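Putative phenazine biosynthesis PhzC/PhzF protein (Clostridium difficile, PDB 4DUN) is a member of the PhzF family and probably acts as an isomerase. Local coordinates at residues S143-V157 with L170-N184. Residues are numbered along the deposited sequence; the frame is centred on the assembly and turned at random.
Sequences SSRDLILLLNSEQEV and LTDWLGIIITAQGSN
L147 lies over one face of the W173 indole: its CB stands 3.8 Å from the centroid of the five-membered ring, 21° off the normal, while CD1 lies over the ring centre. D172 CB sits over the rim of the opposite face. W173 NE1 donates to S143 OG (2.9 Å), nearly straight (170°) and in the ring plane; with L147 and D172 on the two faces, this restricts the ring's rotation. A chi1 of 180° brings S143 OG there, trans to its own backbone N.

From this anchor a parallel ladder joins strands 147-150 and 176-181: L147 N donates to G175 O, I177 N to L147 O (2.8 Å), L149 N to I177 O, T179 N to L149 O and L151 N to T179 O. One sheet face carries L147, L149, I176 and I178, whose CD1 lies 4.0 Å from V157 CG1; the other carries I148, I177 and T179, whose OG1 bonds V188 O and W214 NE1.

D146 OD2 takes both NE and NH1 of R145, the latter at 2.8 Å through its syn lone pair; OD1 accepts from Y191 OH and, weakly, from G175 N. E154 receives S183 OG on OE1 (2.8 Å) and S183 N on OE2 (2.9 Å), both from above the carboxylate plane.

Thus main-chain bonds hold this parallel pair in register, flanked by antiparallel strands 140-143 and 187-193 in the second lobe of the two-lobed fold, as in the DAP-epimerase clan. W173 NE1-S143 OG and L174 N-R145 O (3.0 Å) secure one end, E154 the other; D146's charge is probably partly balanced by R145.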
loop_
_atom_site.group_PDB
_atom_site.type_symbol
_atom_site.label_atom_id
_atom_site.label_comp_id
_atom_site.label_asym_id
_atom_site.label_seq_id
_atom_site.Cartn_x
_atom_site.Cartn_y
_atom_site.Cartn_z
ATOM N N SER A 143 15.625 -12.238 25.633
ATOM C CA SER A 143 14.317 -11.633 25.808
ATOM C C SER A 143 14.388 -10.184 26.210
ATOM O O SER A 143 15.219 -9.795 27.031
ATOM C CB SER A 143 13.534 -12.418 26.864
ATOM O OG SER A 143 12.234 -11.905 27.118
ATOM N N SER A 144 13.491 -9.372 25.626
ATOM C CA SER A 144 13.288 -7.940 25.906
ATOM C C SER A 144 11.858 -7.617 25.462
ATOM O O SER A 144 10.985 -8.469 25.641
ATOM C CB SER A 144 14.340 -7.086 25.201
ATOM O OG SER A 144 14.208 -5.703 25.509
ATOM N N ARG A 145 11.600 -6.432 24.872
ATOM C CA ARG A 145 10.271 -6.080 24.333
ATOM C C ARG A 145 9.933 -7.137 23.247
ATOM O O ARG A 145 8.814 -7.650 23.173
ATOM C CB ARG A 145 10.300 -4.663 23.742
ATOM C CG ARG A 145 8.982 -4.237 23.092
ATOM C CD ARG A 145 9.161 -3.065 22.154
ATOM N NE ARG A 145 9.947 -3.420 20.967
ATOM C CZ ARG A 145 10.373 -2.541 20.068
ATOM N NH1 ARG A 145 11.095 -2.943 19.030
ATOM N NH2 ARG A 145 10.068 -1.256 20.190
ATOM N N ASP A 146 10.968 -7.504 22.479
ATOM C CA ASP A 146 10.933 -8.497 21.408
ATOM C C ASP A 146 11.657 -9.777 21.818
ATOM O O ASP A 146 12.497 -9.772 22.734
ATOM C CB ASP A 146 11.610 -7.923 20.148
ATOM C CG ASP A 146 11.066 -6.578 19.700
ATOM O OD1 ASP A 146 9.849 -6.492 19.431
ATOM O OD2 ASP A 146 11.850 -5.612 19.650
ATOM N N LEU A 147 11.344 -10.876 21.116
ATOM C CA LEU A 147 12.028 -12.154 21.307
ATOM C C LEU A 147 13.216 -12.178 20.360
ATOM O O LEU A 147 13.071 -11.827 19.181
ATOM C CB LEU A 147 11.089 -13.340 21.038
ATOM C CG LEU A 147 11.684 -14.739 21.192
ATOM C CD1 LEU A 147 12.060 -15.032 22.655
ATOM C CD2 LEU A 147 10.675 -15.807 20.714
ATOM N N ILE A 148 14.399 -12.528 20.876
ATOM C CA ILE A 148 15.611 -12.523 20.060
ATOM C C ILE A 148 16.111 -13.949 19.902
ATOM O O ILE A 148 16.430 -14.605 20.900
ATOM C CB ILE A 148 16.686 -11.588 20.666
ATOM C CG1 ILE A 148 16.118 -10.145 20.816
ATOM C CG2 ILE A 148 17.975 -11.598 19.808
ATOM C CD1 ILE A 148 16.779 -9.321 21.849
ATOM N N LEU A 149 16.205 -14.401 18.645
ATOM C CA LEU A 149 16.672 -15.750 18.311
ATOM C C LEU A 149 18.009 -15.678 17.630
ATOM O O LEU A 149 18.128 -15.137 16.521
ATOM C CB LEU A 149 15.652 -16.497 17.411
ATOM C CG LEU A 149 14.171 -16.515 17.893
ATOM C CD1 LEU A 149 13.255 -17.165 16.855
ATOM C CD2 LEU A 149 14.029 -17.193 19.258
ATOM N N LEU A 150 19.036 -16.180 18.315
ATOM C CA LEU A 150 20.374 -16.208 17.747
ATOM C C LEU A 150 20.499 -17.418 16.838
ATOM O O LEU A 150 20.407 -18.557 17.306
ATOM C CB LEU A 150 21.464 -16.203 18.849
ATOM C CG LEU A 150 22.906 -16.394 18.341
ATOM C CD1 LEU A 150 23.420 -15.136 17.615
ATOM C CD2 LEU A 150 23.836 -16.800 19.454
ATOM N N LEU A 151 20.723 -17.180 15.536
ATOM C CA LEU A 151 20.911 -18.277 14.586
ATOM C C LEU A 151 22.407 -18.504 14.361
ATOM O O LEU A 151 23.212 -17.688 14.793
ATOM C CB LEU A 151 20.150 -18.029 13.277
ATOM C CG LEU A 151 18.620 -17.778 13.391
ATOM C CD1 LEU A 151 17.966 -17.756 12.002
ATOM C CD2 LEU A 151 17.909 -18.840 14.261
ATOM N N ASN A 152 22.781 -19.632 13.737
ATOM C CA ASN A 152 24.179 -20.032 13.587
ATOM C C ASN A 152 24.932 -19.374 12.422
ATOM O O ASN A 152 26.153 -19.523 12.345
ATOM C CB ASN A 152 24.267 -21.551 13.477
ATOM C CG ASN A 152 24.049 -22.233 14.805
ATOM O OD1 ASN A 152 24.809 -22.040 15.762
ATOM N ND2 ASN A 152 23.004 -23.040 14.907
ATOM N N SER A 153 24.242 -18.664 11.520
ATOM C CA SER A 153 24.909 -18.002 10.380
ATOM C C SER A 153 24.004 -16.975 9.715
ATOM O O SER A 153 22.795 -17.031 9.873
ATOM C CB SER A 153 25.311 -19.035 9.323
ATOM O OG SER A 153 24.173 -19.565 8.653
ATOM N N GLU A 154 24.589 -16.108 8.880
ATOM C CA GLU A 154 23.840 -15.167 8.064
ATOM C C GLU A 154 22.936 -15.961 7.100
ATOM O O GLU A 154 21.770 -15.598 6.930
ATOM C CB GLU A 154 24.812 -14.252 7.302
ATOM C CG GLU A 154 24.106 -13.319 6.339
ATOM C CD GLU A 154 25.003 -12.296 5.683
ATOM O OE1 GLU A 154 25.200 -12.387 4.454
ATOM O OE2 GLU A 154 25.485 -11.383 6.388
ATOM N N GLN A 155 23.443 -17.096 6.549
ATOM C CA GLN A 155 22.668 -17.955 5.658
ATOM C C GLN A 155 21.369 -18.421 6.337
ATOM O O GLN A 155 20.319 -18.387 5.697
ATOM C CB GLN A 155 23.484 -19.177 5.178
ATOM C CG GLN A 155 22.848 -19.867 3.965
ATOM C CD GLN A 155 22.647 -18.911 2.803
ATOM O OE1 GLN A 155 23.593 -18.286 2.317
ATOM N NE2 GLN A 155 21.402 -18.733 2.373
ATOM N N GLU A 156 21.431 -18.807 7.623
ATOM C CA GLU A 156 20.231 -19.264 8.345
ATOM C C GLU A 156 19.215 -18.116 8.513
ATOM O O GLU A 156 18.005 -18.346 8.366
ATOM C CB GLU A 156 20.589 -19.874 9.703
ATOM C CG GLU A 156 21.120 -21.291 9.596
ATOM C CD GLU A 156 21.238 -22.031 10.914
ATOM O OE1 GLU A 156 20.980 -21.416 11.975
ATOM O OE2 GLU A 156 21.557 -23.241 10.881
ATOM N N VAL A 157 19.712 -16.881 8.703
ATOM C CA VAL A 157 18.870 -15.673 8.799
ATOM C C VAL A 157 18.170 -15.467 7.443
ATOM O O VAL A 157 16.953 -15.315 7.411
ATOM C CB VAL A 157 19.680 -14.433 9.271
ATOM C CG1 VAL A 157 18.877 -13.131 9.124
ATOM C CG2 VAL A 157 20.126 -14.619 10.724
ATOM N N LEU A 170 3.111 -16.443 20.206
ATOM C CA LEU A 170 4.168 -16.016 21.131
ATOM C C LEU A 170 3.809 -14.612 21.665
ATOM O O LEU A 170 4.491 -13.620 21.361
ATOM C CB LEU A 170 5.554 -16.021 20.436
ATOM C CG LEU A 170 6.071 -17.365 19.922
ATOM C CD1 LEU A 170 7.088 -17.154 18.832
ATOM C CD2 LEU A 170 6.665 -18.212 21.049
ATOM N N THR A 171 2.711 -14.551 22.452
ATOM C CA THR A 171 2.088 -13.339 23.003
ATOM C C THR A 171 2.942 -12.566 24.025
ATOM O O THR A 171 2.622 -11.412 24.315
ATOM C CB THR A 171 0.732 -13.688 23.645
ATOM O OG1 THR A 171 0.901 -14.752 24.589
ATOM C CG2 THR A 171 -0.331 -14.060 22.607
ATOM N N ASP A 172 4.018 -13.168 24.552
ATOM C CA ASP A 172 4.893 -12.510 25.528
ATOM C C ASP A 172 5.769 -11.404 24.906
ATOM O O ASP A 172 6.325 -10.606 25.656
ATOM C CB ASP A 172 5.801 -13.544 26.218
ATOM C CG ASP A 172 5.416 -13.924 27.632
ATOM O OD1 ASP A 172 4.278 -13.592 28.055
ATOM O OD2 ASP A 172 6.241 -14.577 28.314
ATOM N N TRP A 173 5.883 -11.349 23.559
ATOM C CA TRP A 173 6.756 -10.394 22.864
ATOM C C TRP A 173 6.029 -9.618 21.753
ATOM O O TRP A 173 5.046 -10.115 21.204
ATOM C CB TRP A 173 7.984 -11.137 22.290
ATOM C CG TRP A 173 8.789 -11.804 23.370
ATOM C CD1 TRP A 173 9.680 -11.206 24.213
ATOM C CD2 TRP A 173 8.640 -13.155 23.837
ATOM N NE1 TRP A 173 10.150 -12.117 25.131
ATOM C CE2 TRP A 173 9.513 -13.316 24.936
ATOM C CE3 TRP A 173 7.888 -14.262 23.400
ATOM C CZ2 TRP A 173 9.633 -14.530 25.625
ATOM C CZ3 TRP A 173 8.014 -15.467 24.075
ATOM C CH2 TRP A 173 8.884 -15.598 25.169
ATOM N N LEU A 174 6.508 -8.391 21.444
ATOM C CA LEU A 174 5.915 -7.544 20.401
ATOM C C LEU A 174 6.286 -8.077 19.011
ATOM O O LEU A 174 5.411 -8.328 18.183
ATOM C CB LEU A 174 6.345 -6.062 20.548
ATOM C CG LEU A 174 5.884 -5.095 19.416
ATOM C CD1 LEU A 174 4.373 -4.918 19.396
ATOM C CD2 LEU A 174 6.541 -3.732 19.554
ATOM N N GLY A 175 7.578 -8.212 18.778
ATOM C CA GLY A 175 8.127 -8.705 17.526
ATOM C C GLY A 175 9.070 -9.867 17.746
ATOM O O GLY A 175 9.492 -10.141 18.876
ATOM N N ILE A 176 9.400 -10.555 16.661
ATOM C CA ILE A 176 10.308 -11.701 16.677
ATOM C C ILE A 176 11.524 -11.317 15.854
ATOM O O ILE A 176 11.401 -11.042 14.655
ATOM C CB ILE A 176 9.638 -13.010 16.144
ATOM C CG1 ILE A 176 8.247 -13.295 16.801
ATOM C CG2 ILE A 176 10.595 -14.207 16.222
ATOM C CD1 ILE A 176 8.207 -13.468 18.366
ATOM N N ILE A 177 12.692 -11.338 16.501
ATOM C CA ILE A 177 13.959 -10.998 15.875
ATOM C C ILE A 177 14.797 -12.263 15.674
ATOM O O ILE A 177 14.931 -13.069 16.604
ATOM C CB ILE A 177 14.744 -9.970 16.758
ATOM C CG1 ILE A 177 13.970 -8.640 16.974
ATOM C CG2 ILE A 177 16.178 -9.711 16.218
ATOM C CD1 ILE A 177 14.546 -7.807 18.112
ATOM N N ILE A 178 15.398 -12.409 14.487
ATOM C CA ILE A 178 16.375 -13.453 14.232
ATOM C C ILE A 178 17.691 -12.714 13.956
ATOM O O ILE A 178 17.673 -11.664 13.320
ATOM C CB ILE A 178 15.973 -14.481 13.141
ATOM C CG1 ILE A 178 15.743 -13.803 11.767
ATOM C CG2 ILE A 178 14.768 -15.326 13.591
ATOM C CD1 ILE A 178 15.553 -14.794 10.582
ATOM N N THR A 179 18.809 -13.178 14.520
ATOM C CA THR A 179 20.071 -12.445 14.354
ATOM C C THR A 179 21.245 -13.412 14.225
ATOM O O THR A 179 21.162 -14.538 14.702
ATOM C CB THR A 179 20.269 -11.447 15.546
ATOM O OG1 THR A 179 21.385 -10.601 15.288
ATOM C CG2 THR A 179 20.476 -12.152 16.891
ATOM N N ALA A 180 22.340 -12.964 13.577
ATOM C CA ALA A 180 23.579 -13.753 13.446
ATOM C C ALA A 180 24.716 -12.824 13.088
ATOM O O ALA A 180 24.461 -11.653 12.788
ATOM C CB ALA A 180 23.420 -14.826 12.361
ATOM N N GLN A 181 25.967 -13.314 13.130
ATOM C CA GLN A 181 27.098 -12.491 12.678
ATOM C C GLN A 181 26.964 -12.270 11.164
ATOM O O GLN A 181 26.464 -13.154 10.465
ATOM C CB GLN A 181 28.433 -13.179 12.982
ATOM C CG GLN A 181 29.023 -12.804 14.316
ATOM C CD GLN A 181 30.401 -13.385 14.470
ATOM O OE1 GLN A 181 31.389 -12.848 13.958
ATOM N NE2 GLN A 181 30.488 -14.492 15.179
ATOM N N GLY A 182 27.406 -11.122 10.664
ATOM C CA GLY A 182 27.302 -10.845 9.230
ATOM C C GLY A 182 28.506 -11.266 8.408
ATOM O O GLY A 182 29.616 -11.409 8.937
ATOM N N SER A 183 28.290 -11.434 7.085
ATOM C CA SER A 183 29.337 -11.766 6.112
ATOM C C SER A 183 30.099 -10.499 5.711
ATOM O O SER A 183 31.320 -10.517 5.644
ATOM C CB SER A 183 28.723 -12.415 4.873
ATOM O OG SER A 183 27.820 -11.520 4.238
ATOM N N ASN A 184 29.352 -9.419 5.407
ATOM C CA ASN A 184 29.840 -8.119 4.947
ATOM C C ASN A 184 29.674 -7.053 6.048
ATOM O O ASN A 184 30.198 -5.950 5.929
ATOM C CB ASN A 184 29.042 -7.718 3.681
ATOM C CG ASN A 184 29.573 -6.508 2.959
ATOM O OD1 ASN A 184 30.634 -6.544 2.326
ATOM N ND2 ASN A 184 28.842 -5.402 3.043
HETATM O O HOH W 1 8.357 -8.896 26.459
HETATM O O HOH W 2 26.128 -16.124 14.131
HETATM O O HOH W 3 26.323 -8.827 6.038
HETATM O O HOH W 4 27.433 -15.539 9.410
#